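Local coordinates for protein phosphoribosylaminoimidazole carboxylase, ATPase subunit (Thermus thermophilus, PDB 3AW8) that probably catalyses the ATP-dependent conversion of 5-aminoimidazole ribonucleotide and bicarbonate to N5-carboxyaminoimidazole ribonucleotide in purine biosynthesis, at residues A[185-190]-A[238-243]; A[195-200]-A[294-299]; A[45-50]-A[69-74]; A[181-186]-A[225-230]. All coordinates share one frame; numbering follows the deposited sequence.

From the N terminus, interaction 3 comes first and stands apart: it closes a short loop within the preATP-grasp region, joining the turn after strand 41-44 to the start of helix 72-81. The other three share the large antiparallel sheet that contains the ATP-grasp strands. Interactions 4 and 1 start from the same strand, 179-187; interaction 4 closes onto helix 220-237 and interaction 1 onto strand 241-250, which follows that helix, and they have Ala185 and Val186 in common. Interaction 2 begins on the next strand, 193-204, inside both of these loops, and closes beyond them near residue 294, so it crosses both. Its segments tie the sheet to the chain leading into strand 299-306.

Interaction 1: residues A[185-190]-A[238-243]; sequences AVRGRT and DYVGVL
Ala185 and Leu243 form a hydrogen-bonded pair in the antiparallel ATP-grasp sheet, where strand 179-187 runs beside strand 241-250. Both bonds of the pair are nearly straight: Ala185 N to Leu243 O is 2.8 Å with an angle at hydrogen of 178°, and Leu243 N to Ala185 O is 2.7 Å. A second such pair joins Arg187 to Gly241, and between them Val186 and Val242 form a non-hydrogen-bonded pair whose side chains meet on one face of the sheet, Val186 CB lying 3.8 Å from Val242 CG2. This end is buried; on the other face Ala185 is backed by Met234 of helix 220-237. The backbone of Gly241, with phi of 119°, would press any CB against the carbonyl oxygen of Val240.

Beyond Arg187 and Gly241 the strands give way to loops that diverge toward solvent. Asp238 ends helix 220-237 as the C-prime residue of a Schellman motif, and both it and Arg189 are exposed. Here the contact thins to Val240 CG1, which lies 3.7 Å from Arg189 N. The two segments are joined at this end by the side chain of Arg187, which runs extended from CG to NE past the carbonyl of Tyr239; the turn at chi4 (-79°) brings the guanidinium edge round so that NH2 donates to Tyr239 O at 2.7 Å, with the oxygen in the guanidinium plane but NH2 above the carbonyl plane.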
loop_
_atom_site.group_PDB
_atom_site.type_symbol
_atom_site.label_atom_id
_atom_site.label_comp_id
_atom_site.label_asym_id
_atom_site.label_seq_id
_atom_site.Cartn_x
_atom_site.Cartn_y
_atom_site.Cartn_z
ATOM N N ALA A 185 -19.160 -5.414 2.513
ATOM C CA ALA A 185 -19.529 -4.941 3.840
ATOM C C ALA A 185 -18.561 -5.514 4.857
ATOM O O ALA A 185 -17.914 -6.532 4.610
ATOM C CB ALA A 185 -20.961 -5.367 4.179
ATOM N N VAL A 186 -18.462 -4.864 6.006
ATOM C CA VAL A 186 -17.555 -5.339 7.032
ATOM C C VAL A 186 -18.114 -5.146 8.436
ATOM O O VAL A 186 -18.772 -4.150 8.734
ATOM C CB VAL A 186 -16.180 -4.640 6.896
ATOM C CG1 VAL A 186 -16.373 -3.183 6.540
ATOM C CG2 VAL A 186 -15.387 -4.775 8.186
ATOM N N ARG A 187 -17.853 -6.124 9.292
ATOM C CA ARG A 187 -18.314 -6.078 10.664
ATOM C C ARG A 187 -17.169 -6.484 11.576
ATOM O O ARG A 187 -16.648 -7.597 11.474
ATOM C CB ARG A 187 -19.503 -7.029 10.848
ATOM C CG ARG A 187 -20.099 -7.051 12.252
ATOM C CD ARG A 187 -21.397 -7.860 12.283
ATOM N NE ARG A 187 -21.948 -7.968 13.633
ATOM C CZ ARG A 187 -21.508 -8.812 14.563
ATOM N NH1 ARG A 187 -22.069 -8.825 15.759
ATOM N NH2 ARG A 187 -20.519 -9.652 14.294
ATOM N N GLY A 188 -16.777 -5.567 12.456
ATOM C CA GLY A 188 -15.698 -5.833 13.387
ATOM C C GLY A 188 -16.057 -6.840 14.467
ATOM O O GLY A 188 -17.211 -7.241 14.619
ATOM N N ARG A 189 -15.049 -7.251 15.224
ATOM C CA ARG A 189 -15.234 -8.217 16.291
ATOM C C ARG A 189 -16.056 -7.556 17.384
ATOM O O ARG A 189 -16.745 -8.219 18.163
ATOM C CB ARG A 189 -13.869 -8.643 16.836
ATOM C CG ARG A 189 -13.892 -9.893 17.682
ATOM C CD ARG A 189 -12.486 -10.427 17.894
ATOM N NE ARG A 189 -11.651 -9.507 18.659
ATOM C CZ ARG A 189 -10.326 -9.605 18.760
ATOM N NH1 ARG A 189 -9.673 -10.585 18.138
ATOM N NH2 ARG A 189 -9.650 -8.721 19.489
ATOM N N THR A 190 -15.989 -6.232 17.418
ATOM C CA THR A 190 -16.700 -5.436 18.406
ATOM C C THR A 190 -18.193 -5.321 18.114
ATOM O O THR A 190 -18.991 -5.075 19.015
ATOM C CB THR A 190 -16.140 -4.028 18.440
ATOM O OG1 THR A 190 -16.358 -3.414 17.160
ATOM C CG2 THR A 190 -14.646 -4.060 18.748
ATOM N N ASP A 238 -23.190 -13.638 12.739
ATOM C CA ASP A 238 -22.202 -13.189 13.719
ATOM C C ASP A 238 -20.899 -13.020 12.949
ATOM O O ASP A 238 -19.821 -13.418 13.394
ATOM C CB ASP A 238 -22.021 -14.226 14.826
ATOM C CG ASP A 238 -22.776 -13.859 16.083
ATOM O OD1 ASP A 238 -24.033 -13.860 16.063
ATOM O OD2 ASP A 238 -22.104 -13.554 17.091
ATOM N N TYR A 239 -21.035 -12.421 11.775
ATOM C CA TYR A 239 -19.929 -12.201 10.870
ATOM C C TYR A 239 -18.891 -11.241 11.422
ATOM O O TYR A 239 -19.219 -10.229 12.042
ATOM C CB TYR A 239 -20.449 -11.658 9.534
ATOM C CG TYR A 239 -19.531 -11.953 8.369
ATOM C CD1 TYR A 239 -19.630 -13.153 7.672
ATOM C CD2 TYR A 239 -18.541 -11.048 7.988
ATOM C CE1 TYR A 239 -18.768 -13.448 6.624
ATOM C CE2 TYR A 239 -17.668 -11.336 6.941
ATOM C CZ TYR A 239 -17.790 -12.534 6.264
ATOM O OH TYR A 239 -16.961 -12.815 5.213
ATOM N N VAL A 240 -17.630 -11.581 11.193
ATOM C CA VAL A 240 -16.518 -10.747 11.611
ATOM C C VAL A 240 -15.565 -10.723 10.435
ATOM O O VAL A 240 -15.084 -11.769 9.986
ATOM C CB VAL A 240 -15.790 -11.312 12.833
ATOM C CG1 VAL A 240 -14.676 -10.366 13.244
ATOM C CG2 VAL A 240 -16.778 -11.514 13.974
ATOM N N GLY A 241 -15.317 -9.526 9.926
ATOM C CA GLY A 241 -14.433 -9.378 8.787
ATOM C C GLY A 241 -15.178 -8.773 7.621
ATOM O O GLY A 241 -16.186 -8.080 7.798
ATOM N N VAL A 242 -14.682 -9.027 6.420
ATOM C CA VAL A 242 -15.319 -8.496 5.232
ATOM C C VAL A 242 -16.176 -9.546 4.549
ATOM O O VAL A 242 -15.770 -10.693 4.373
ATOM C CB VAL A 242 -14.273 -7.936 4.257
ATOM C CG1 VAL A 242 -14.901 -7.669 2.886
ATOM C CG2 VAL A 242 -13.695 -6.654 4.841
ATOM N N LEU A 243 -17.377 -9.131 4.172
ATOM C CA LEU A 243 -18.342 -9.999 3.521
ATOM C C LEU A 243 -18.682 -9.378 2.162
ATOM O O LEU A 243 -18.899 -8.172 2.066
ATOM C CB LEU A 243 -19.572 -10.105 4.432
ATOM C CG LEU A 243 -20.778 -10.997 4.148
ATOM C CD1 LEU A 243 -21.820 -10.199 3.418
ATOM C CD2 LEU A 243 -20.357 -12.226 3.373
#

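Interaction 2: residues A[195-200]-A[294-299]; sequences FYPLVE and TAPRGQ
Thr294 grips the chain at Phe195 and Tyr196 with both branches of its side chain. The methyl group CG2 sits over the centre of one face of the Tyr196 ring, 3.5 Å from the centroid and 12° off the ring normal, a CH-pi contact. The hydroxyl donates to the main chain: Thr294 OG1 to Phe195 O is 2.7 Å, the donor standing well above the carbonyl plane. With chi1 at 49°, OG1 lies between the backbone N and the carbonyl carbon while CG2 is anti to that carbonyl carbon, a setting that lets OG1 reach Phe195 O while CG2 covers the Tyr196 ring. A smaller apolar contact follows, where the rings of Pro197 and Pro296 cross obliquely with Pro197 CG 3.8 Å from Pro296 CD.

In the next shell, the Tyr196 hydroxyl is bonded to Thr276 O, which fixes the far end of the ring beneath the threonine methyl. Asn281 of helix 278-287 touches both Tyr196 and Thr294, and Leu184 of the neighbouring strand packs against the tyrosine. A leucine in place of Tyr196 would probably deprive the Thr294 methyl of its flat seat and leave the Thr276 carbonyl without its hydroxyl partner. Further along the second segment, Arg297 packs on His322 of the second subunit.

The contact thus pins to strand 193-204 the connection from helix 278-287 into strand 299-306, another strand of the same large antiparallel sheet of this ATP-grasp enzyme.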
loop_
_atom_site.group_PDB
_atom_site.type_symbol
_atom_site.label_atom_id
_atom_site.label_comp_id
_atom_site.label_asym_id
_atom_site.label_seq_id
_atom_site.Cartn_x
_atom_site.Cartn_y
_atom_site.Cartn_z
ATOM N N PHE A 195 -19.887 0.002 5.323
ATOM C CA PHE A 195 -20.275 -0.428 3.981
ATOM C C PHE A 195 -19.580 0.394 2.904
ATOM O O PHE A 195 -19.411 1.608 3.052
ATOM C CB PHE A 195 -21.796 -0.304 3.822
ATOM C CG PHE A 195 -22.572 -0.999 4.907
ATOM C CD1 PHE A 195 -23.031 -2.300 4.732
ATOM C CD2 PHE A 195 -22.774 -0.379 6.138
ATOM C CE1 PHE A 195 -23.673 -2.975 5.772
ATOM C CE2 PHE A 195 -23.411 -1.048 7.179
ATOM C CZ PHE A 195 -23.860 -2.349 6.996
ATOM N N TYR A 196 -19.175 -0.272 1.824
ATOM C CA TYR A 196 -18.506 0.393 0.707
ATOM C C TYR A 196 -19.554 0.765 -0.316
ATOM O O TYR A 196 -20.645 0.209 -0.324
ATOM C CB TYR A 196 -17.488 -0.546 0.031
ATOM C CG TYR A 196 -16.205 -0.726 0.792
ATOM C CD1 TYR A 196 -15.135 0.157 0.618
ATOM C CD2 TYR A 196 -16.078 -1.739 1.745
ATOM C CE1 TYR A 196 -13.966 0.036 1.389
ATOM C CE2 TYR A 196 -14.927 -1.866 2.517
ATOM C CZ TYR A 196 -13.880 -0.975 2.340
ATOM O OH TYR A 196 -12.789 -1.060 3.164
ATOM N N PRO A 197 -19.241 1.718 -1.199
ATOM C CA PRO A 197 -20.237 2.078 -2.206
ATOM C C PRO A 197 -20.545 0.819 -3.015
ATOM O O PRO A 197 -19.718 -0.086 -3.083
ATOM C CB PRO A 197 -19.508 3.123 -3.048
ATOM C CG PRO A 197 -18.596 3.770 -2.054
ATOM C CD PRO A 197 -18.065 2.600 -1.275
ATOM N N LEU A 198 -21.731 0.744 -3.606
ATOM C CA LEU A 198 -22.064 -0.408 -4.425
ATOM C C LEU A 198 -21.044 -0.373 -5.543
ATOM O O LEU A 198 -20.444 0.666 -5.795
ATOM C CB LEU A 198 -23.480 -0.288 -5.006
ATOM C CG LEU A 198 -24.661 -0.735 -4.136
ATOM C CD1 LEU A 198 -25.959 -0.390 -4.836
ATOM C CD2 LEU A 198 -24.587 -2.239 -3.878
ATOM N N VAL A 199 -20.841 -1.499 -6.212
ATOM C CA VAL A 199 -19.875 -1.562 -7.294
ATOM C C VAL A 199 -20.516 -2.293 -8.464
ATOM O O VAL A 199 -21.231 -3.277 -8.264
ATOM C CB VAL A 199 -18.590 -2.323 -6.845
ATOM C CG1 VAL A 199 -17.602 -2.437 -8.002
ATOM C CG2 VAL A 199 -17.946 -1.606 -5.671
ATOM N N GLU A 200 -20.279 -1.805 -9.679
ATOM C CA GLU A 200 -20.825 -2.458 -10.856
ATOM C C GLU A 200 -19.772 -3.402 -11.414
ATOM O O GLU A 200 -18.659 -2.980 -11.748
ATOM C CB GLU A 200 -21.214 -1.434 -11.919
ATOM C CG GLU A 200 -21.465 -2.063 -13.275
ATOM C CD GLU A 200 -22.000 -1.088 -14.288
ATOM O OE1 GLU A 200 -21.921 -1.406 -15.498
ATOM O OE2 GLU A 200 -22.508 -0.017 -13.875
ATOM N N THR A 294 -14.870 4.056 4.769
ATOM C CA THR A 294 -15.042 3.405 3.481
ATOM C C THR A 294 -15.335 4.426 2.383
ATOM O O THR A 294 -15.634 4.059 1.245
ATOM C CB THR A 294 -16.190 2.396 3.528
ATOM O OG1 THR A 294 -17.336 3.023 4.113
ATOM C CG2 THR A 294 -15.802 1.180 4.352
ATOM N N ALA A 295 -15.242 5.705 2.721
ATOM C CA ALA A 295 -15.513 6.755 1.748
ATOM C C ALA A 295 -14.633 6.607 0.501
ATOM O O ALA A 295 -13.435 6.350 0.602
ATOM C CB ALA A 295 -15.298 8.119 2.389
ATOM N N PRO A 296 -15.225 6.755 -0.693
ATOM C CA PRO A 296 -14.465 6.631 -1.941
ATOM C C PRO A 296 -13.634 7.859 -2.283
ATOM O O PRO A 296 -13.986 8.981 -1.924
ATOM C CB PRO A 296 -15.552 6.381 -2.981
ATOM C CG PRO A 296 -16.692 7.168 -2.450
ATOM C CD PRO A 296 -16.667 6.853 -0.969
ATOM N N ARG A 297 -12.517 7.631 -2.965
ATOM C CA ARG A 297 -11.638 8.705 -3.399
ATOM C C ARG A 297 -11.891 8.832 -4.890
ATOM O O ARG A 297 -11.307 8.098 -5.693
ATOM C CB ARG A 297 -10.166 8.352 -3.166
ATOM C CG ARG A 297 -9.719 8.340 -1.709
ATOM C CD ARG A 297 -8.283 7.849 -1.617
ATOM N NE ARG A 297 -7.809 7.691 -0.245
ATOM C CZ ARG A 297 -6.730 6.987 0.088
ATOM N NH1 ARG A 297 -6.359 6.892 1.357
ATOM N NH2 ARG A 297 -6.026 6.360 -0.851
ATOM N N GLY A 298 -12.787 9.742 -5.254
ATOM C CA GLY A 298 -13.100 9.934 -6.657
ATOM C C GLY A 298 -13.805 8.743 -7.270
ATOM O O GLY A 298 -14.757 8.215 -6.699
ATOM N N GLN A 299 -13.331 8.321 -8.436
ATOM C CA GLN A 299 -13.917 7.198 -9.156
ATOM C C GLN A 299 -12.876 6.180 -9.588
ATOM O O GLN A 299 -11.779 6.533 -10.014
ATOM C CB GLN A 299 -14.644 7.693 -10.396
ATOM C CG GLN A 299 -16.009 8.262 -10.159
ATOM C CD GLN A 299 -16.577 8.812 -11.442
ATOM O OE1 GLN A 299 -16.079 9.809 -11.969
ATOM N NE2 GLN A 299 -17.609 8.154 -11.972
#

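Interaction 3: residues A[45-50]-A[69-74]; sequences GEFLDE and NVPVEA
Phe47 and Leu48, the two central residues of a type I turn from Glu46 to Asp49, lie against Pro71 and the helix it precedes. The turn is closed by Asp49 N to Glu46 O at 3.1 Å, and Asp49 then takes the N-cap position of helix 50-57; Pro71 holds the same position for helix 72-81. The backbones come nearest at Phe47 and Ala74, whose CA atoms are 6.0 Å apart, and no hydrogen bond spans the gap.

Side chains fill it instead. Val70 CG2 stands over the centre of one face of the Phe47 ring, 3.9 Å from the centroid, while Pro71 CD approaches Phe47 CB at 3.6 Å. The Phe47 torsion (chi1 -66°, CG anti to the carbonyl carbon) carries the ring past the proline to that methyl. On the exposed side, Leu48 CD2 reaches Pro71 CB at 3.7 Å, and Glu73 borders it. An alanine in place of Phe47 would probably open a gap beside Val70 CG2 and the ring of Phe67, which meets that of Phe47.

Farther on, a salt bridge from Glu50 to Arg77 joins the two helices. The turn follows strand 41-44, and the loop into helix 72-81 follows strand 62-65; these are the outermost strands of a four-stranded parallel sheet in the order 3-2-1-4, as in the Rossmann-like preATP-grasp domain.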
loop_
_atom_site.group_PDB
_atom_site.type_symbol
_atom_site.label_atom_id
_atom_site.label_comp_id
_atom_site.label_asym_id
_atom_site.label_seq_id
_atom_site.Cartn_x
_atom_site.Cartn_y
_atom_site.Cartn_z
ATOM N N GLY A 45 1.182 -27.449 2.290
ATOM C CA GLY A 45 0.488 -28.623 2.781
ATOM C C GLY A 45 -0.977 -28.626 2.401
ATOM O O GLY A 45 -1.558 -27.564 2.184
ATOM N N GLU A 46 -1.577 -29.810 2.312
ATOM C CA GLU A 46 -2.996 -29.925 1.974
ATOM C C GLU A 46 -3.803 -29.450 3.175
ATOM O O GLU A 46 -3.365 -29.600 4.307
ATOM C CB GLU A 46 -3.359 -31.380 1.660
ATOM C CG GLU A 46 -2.535 -32.014 0.547
ATOM C CD GLU A 46 -2.853 -31.436 -0.824
ATOM O OE1 GLU A 46 -2.167 -31.813 -1.802
ATOM O OE2 GLU A 46 -3.787 -30.609 -0.929
ATOM N N PHE A 47 -4.975 -28.877 2.930
ATOM C CA PHE A 47 -5.824 -28.389 4.015
ATOM C C PHE A 47 -6.381 -29.525 4.860
ATOM O O PHE A 47 -6.750 -29.322 6.015
ATOM C CB PHE A 47 -6.982 -27.559 3.459
ATOM C CG PHE A 47 -6.547 -26.282 2.807
ATOM C CD1 PHE A 47 -5.956 -25.269 3.556
ATOM C CD2 PHE A 47 -6.712 -26.092 1.434
ATOM C CE1 PHE A 47 -5.536 -24.088 2.951
ATOM C CE2 PHE A 47 -6.294 -24.916 0.821
ATOM C CZ PHE A 47 -5.704 -23.912 1.577
ATOM N N LEU A 48 -6.440 -30.719 4.280
ATOM C CA LEU A 48 -6.951 -31.867 5.002
ATOM C C LEU A 48 -5.844 -32.713 5.621
ATOM O O LEU A 48 -6.105 -33.786 6.170
ATOM C CB LEU A 48 -7.840 -32.709 4.090
ATOM C CG LEU A 48 -9.103 -31.939 3.699
ATOM C CD1 LEU A 48 -10.015 -32.830 2.872
ATOM C CD2 LEU A 48 -9.810 -31.436 4.959
ATOM N N ASP A 49 -4.611 -32.221 5.525
ATOM C CA ASP A 49 -3.462 -32.889 6.123
ATOM C C ASP A 49 -3.400 -32.290 7.526
ATOM O O ASP A 49 -2.842 -31.211 7.735
ATOM C CB ASP A 49 -2.186 -32.566 5.339
ATOM C CG ASP A 49 -0.913 -33.003 6.065
ATOM O OD1 ASP A 49 0.172 -32.908 5.445
ATOM O OD2 ASP A 49 -0.983 -33.427 7.245
ATOM N N GLU A 50 -3.997 -32.991 8.482
ATOM C CA GLU A 50 -4.058 -32.519 9.858
ATOM C C GLU A 50 -2.696 -32.094 10.388
ATOM O O GLU A 50 -2.599 -31.124 11.142
ATOM C CB GLU A 50 -4.664 -33.602 10.752
ATOM C CG GLU A 50 -5.328 -33.072 12.002
ATOM C CD GLU A 50 -6.183 -34.114 12.693
ATOM O OE1 GLU A 50 -6.992 -33.726 13.561
ATOM O OE2 GLU A 50 -6.047 -35.317 12.375
ATOM N N ASN A 69 -12.985 -21.917 -1.331
ATOM C CA ASN A 69 -13.374 -23.314 -1.332
ATOM C C ASN A 69 -12.577 -24.138 -0.339
ATOM O O ASN A 69 -12.540 -25.366 -0.428
ATOM C CB ASN A 69 -13.239 -23.915 -2.725
ATOM C CG ASN A 69 -14.480 -23.712 -3.554
ATOM O OD1 ASN A 69 -15.561 -23.467 -3.013
ATOM N ND2 ASN A 69 -14.344 -23.827 -4.871
ATOM N N VAL A 70 -11.935 -23.462 0.606
ATOM C CA VAL A 70 -11.167 -24.163 1.616
ATOM C C VAL A 70 -12.110 -25.136 2.323
ATOM O O VAL A 70 -13.267 -24.801 2.592
ATOM C CB VAL A 70 -10.585 -23.186 2.654
ATOM C CG1 VAL A 70 -11.708 -22.538 3.465
ATOM C CG2 VAL A 70 -9.610 -23.921 3.555
ATOM N N PRO A 71 -11.631 -26.363 2.609
ATOM C CA PRO A 71 -12.437 -27.385 3.289
ATOM C C PRO A 71 -12.912 -26.854 4.627
ATOM O O PRO A 71 -12.097 -26.510 5.473
ATOM C CB PRO A 71 -11.452 -28.538 3.457
ATOM C CG PRO A 71 -10.567 -28.396 2.267
ATOM C CD PRO A 71 -10.312 -26.907 2.238
ATOM N N VAL A 72 -14.220 -26.772 4.825
ATOM C CA VAL A 72 -14.742 -26.266 6.089
ATOM C C VAL A 72 -14.240 -27.121 7.259
ATOM O O VAL A 72 -14.208 -26.677 8.409
ATOM C CB VAL A 72 -16.281 -26.248 6.091
ATOM C CG1 VAL A 72 -16.811 -27.659 6.168
ATOM C CG2 VAL A 72 -16.786 -25.415 7.252
ATOM N N GLU A 73 -13.848 -28.353 6.959
ATOM C CA GLU A 73 -13.328 -29.242 7.986
ATOM C C GLU A 73 -12.058 -28.650 8.607
ATOM O O GLU A 73 -11.863 -28.711 9.824
ATOM C CB GLU A 73 -13.009 -30.618 7.393
ATOM C CG GLU A 73 -14.206 -31.398 6.851
ATOM C CD GLU A 73 -14.655 -30.938 5.471
ATOM O OE1 GLU A 73 -13.803 -30.856 4.557
ATOM O OE2 GLU A 73 -15.863 -30.677 5.294
ATOM N N ALA A 74 -11.191 -28.088 7.765
ATOM C CA ALA A 74 -9.946 -27.485 8.237
ATOM C C ALA A 74 -10.211 -26.242 9.084
ATOM O O ALA A 74 -9.491 -25.970 10.040
ATOM C CB ALA A 74 -9.050 -27.133 7.060
#

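Interaction 4: residues A[181-186]-A[225-230]; sequences VSLLAV and KAEAYA
Next to Ala226, which receives the Leu183 side chain, Lys225 NZ donates to Tyr229 OH at 2.7 Å, tying two side chains one turn apart on helix 220-237; Glu253 is a second, long and weak partner of the lysine. The surface that faces strand 181-186 is apolar by contrast. Leu183 straddles one helical turn: CD1 lies 3.4 Å from Ala226 CB, and CD2 lies 3.4 Å from Ala230 CB. This reach follows from chi1 of 179°, which places CG opposite the backbone N and carries both methyls to the helix. CD1 also touches the aliphatic part of Glu227, 4.0 Å from its CG, and the two side chains cross at about a right angle. Two residues along the strand, Ala185 CB meets Ala230 CB at 4.0 Å. The axes of the short segments 181-186 and 225-230 come within 9.1 Å and make an angle of 53°; alanine methyls face the strand at both helix positions.

Leu198 and Leu254, from other strands of the sheet, add to the layer beneath the helix. From the opposite face of strand 179-187, Ser182 OG is hydrogen-bonded to Ser266 OG and Asn201 OD1. A helix lying across one face of the large antiparallel sheet in this way belongs to the ATP-grasp fold.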
loop_
_atom_site.group_PDB
_atom_site.type_symbol
_atom_site.label_atom_id
_atom_site.label_comp_id
_atom_site.label_asym_id
_atom_site.label_seq_id
_atom_site.Cartn_x
_atom_site.Cartn_y
_atom_site.Cartn_z
ATOM N N VAL A 181 -24.124 -6.071 -9.681
ATOM C CA VAL A 181 -23.461 -5.192 -8.736
ATOM C C VAL A 181 -23.118 -5.989 -7.490
ATOM O O VAL A 181 -23.621 -7.093 -7.293
ATOM C CB VAL A 181 -24.351 -3.966 -8.360
ATOM C CG1 VAL A 181 -24.651 -3.146 -9.608
ATOM C CG2 VAL A 181 -25.638 -4.418 -7.680
ATOM N N SER A 182 -22.242 -5.445 -6.657
ATOM C CA SER A 182 -21.867 -6.134 -5.431
ATOM C C SER A 182 -21.638 -5.110 -4.347
ATOM O O SER A 182 -21.297 -3.961 -4.626
ATOM C CB SER A 182 -20.595 -6.963 -5.635
ATOM O OG SER A 182 -19.463 -6.130 -5.754
ATOM N N LEU A 183 -21.841 -5.528 -3.107
ATOM C CA LEU A 183 -21.647 -4.636 -1.977
ATOM C C LEU A 183 -20.690 -5.273 -0.988
ATOM O O LEU A 183 -20.979 -6.332 -0.432
ATOM C CB LEU A 183 -22.983 -4.349 -1.284
ATOM C CG LEU A 183 -22.870 -3.438 -0.059
ATOM C CD1 LEU A 183 -23.654 -2.168 -0.301
ATOM C CD2 LEU A 183 -23.380 -4.154 1.177
ATOM N N LEU A 184 -19.536 -4.650 -0.790
ATOM C CA LEU A 184 -18.581 -5.172 0.169
ATOM C C LEU A 184 -18.967 -4.566 1.513
ATOM O O LEU A 184 -19.112 -3.353 1.636
ATOM C CB LEU A 184 -17.145 -4.770 -0.199
ATOM C CG LEU A 184 -16.522 -5.342 -1.476
ATOM C CD1 LEU A 184 -16.823 -6.819 -1.555
ATOM C CD2 LEU A 184 -17.070 -4.640 -2.707
ATOM N N ALA A 185 -19.160 -5.414 2.513
ATOM C CA ALA A 185 -19.529 -4.941 3.840
ATOM C C ALA A 185 -18.561 -5.514 4.857
ATOM O O ALA A 185 -17.914 -6.532 4.610
ATOM C CB ALA A 185 -20.961 -5.367 4.179
ATOM N N VAL A 186 -18.462 -4.864 6.006
ATOM C CA VAL A 186 -17.555 -5.339 7.032
ATOM C C VAL A 186 -18.114 -5.146 8.436
ATOM O O VAL A 186 -18.772 -4.150 8.734
ATOM C CB VAL A 186 -16.180 -4.640 6.896
ATOM C CG1 VAL A 186 -16.373 -3.183 6.540
ATOM C CG2 VAL A 186 -15.387 -4.775 8.186
ATOM N N LYS A 225 -30.553 -0.004 0.529
ATOM C CA LYS A 225 -31.194 -1.284 0.254
ATOM C C LYS A 225 -30.159 -2.401 0.421
ATOM O O LYS A 225 -30.347 -3.333 1.213
ATOM C CB LYS A 225 -31.762 -1.268 -1.178
ATOM C CG LYS A 225 -32.859 -2.301 -1.483
ATOM C CD LYS A 225 -33.516 -1.995 -2.842
ATOM C CE LYS A 225 -34.655 -2.955 -3.199
ATOM N NZ LYS A 225 -34.213 -4.348 -3.517
ATOM N N ALA A 226 -29.060 -2.285 -0.322
ATOM C CA ALA A 226 -27.975 -3.258 -0.276
ATOM C C ALA A 226 -27.383 -3.363 1.125
ATOM O O ALA A 226 -27.165 -4.458 1.642
ATOM C CB ALA A 226 -26.890 -2.864 -1.269
ATOM N N GLU A 227 -27.125 -2.217 1.739
ATOM C CA GLU A 227 -26.555 -2.201 3.074
ATOM C C GLU A 227 -27.474 -2.893 4.072
ATOM O O GLU A 227 -27.011 -3.589 4.976
ATOM C CB GLU A 227 -26.279 -0.762 3.507
ATOM C CG GLU A 227 -25.223 -0.073 2.662
ATOM C CD GLU A 227 -24.799 1.267 3.228
ATOM O OE1 GLU A 227 -24.444 1.312 4.421
ATOM O OE2 GLU A 227 -24.812 2.273 2.487
ATOM N N ALA A 228 -28.778 -2.704 3.897
ATOM C CA ALA A 228 -29.769 -3.306 4.778
ATOM C C ALA A 228 -29.704 -4.831 4.678
ATOM O O ALA A 228 -29.665 -5.538 5.694
ATOM C CB ALA A 228 -31.150 -2.811 4.406
ATOM N N TYR A 229 -29.696 -5.339 3.450
ATOM C CA TYR A 229 -29.616 -6.777 3.249
ATOM C C TYR A 229 -28.312 -7.288 3.867
ATOM O O TYR A 229 -28.282 -8.336 4.518
ATOM C CB TYR A 229 -29.627 -7.116 1.754
ATOM C CG TYR A 229 -30.870 -6.684 0.999
ATOM C CD1 TYR A 229 -32.144 -6.934 1.506
ATOM C CD2 TYR A 229 -30.769 -6.087 -0.254
ATOM C CE1 TYR A 229 -33.290 -6.607 0.781
ATOM C CE2 TYR A 229 -31.909 -5.756 -0.991
ATOM C CZ TYR A 229 -33.167 -6.021 -0.469
ATOM O OH TYR A 229 -34.295 -5.732 -1.208
ATOM N N ALA A 230 -27.238 -6.530 3.671
ATOM C CA ALA A 230 -25.926 -6.908 4.184
ATOM C C ALA A 230 -25.877 -6.963 5.702
ATOM O O ALA A 230 -25.251 -7.855 6.276
ATOM C CB ALA A 230 -24.876 -5.946 3.668
#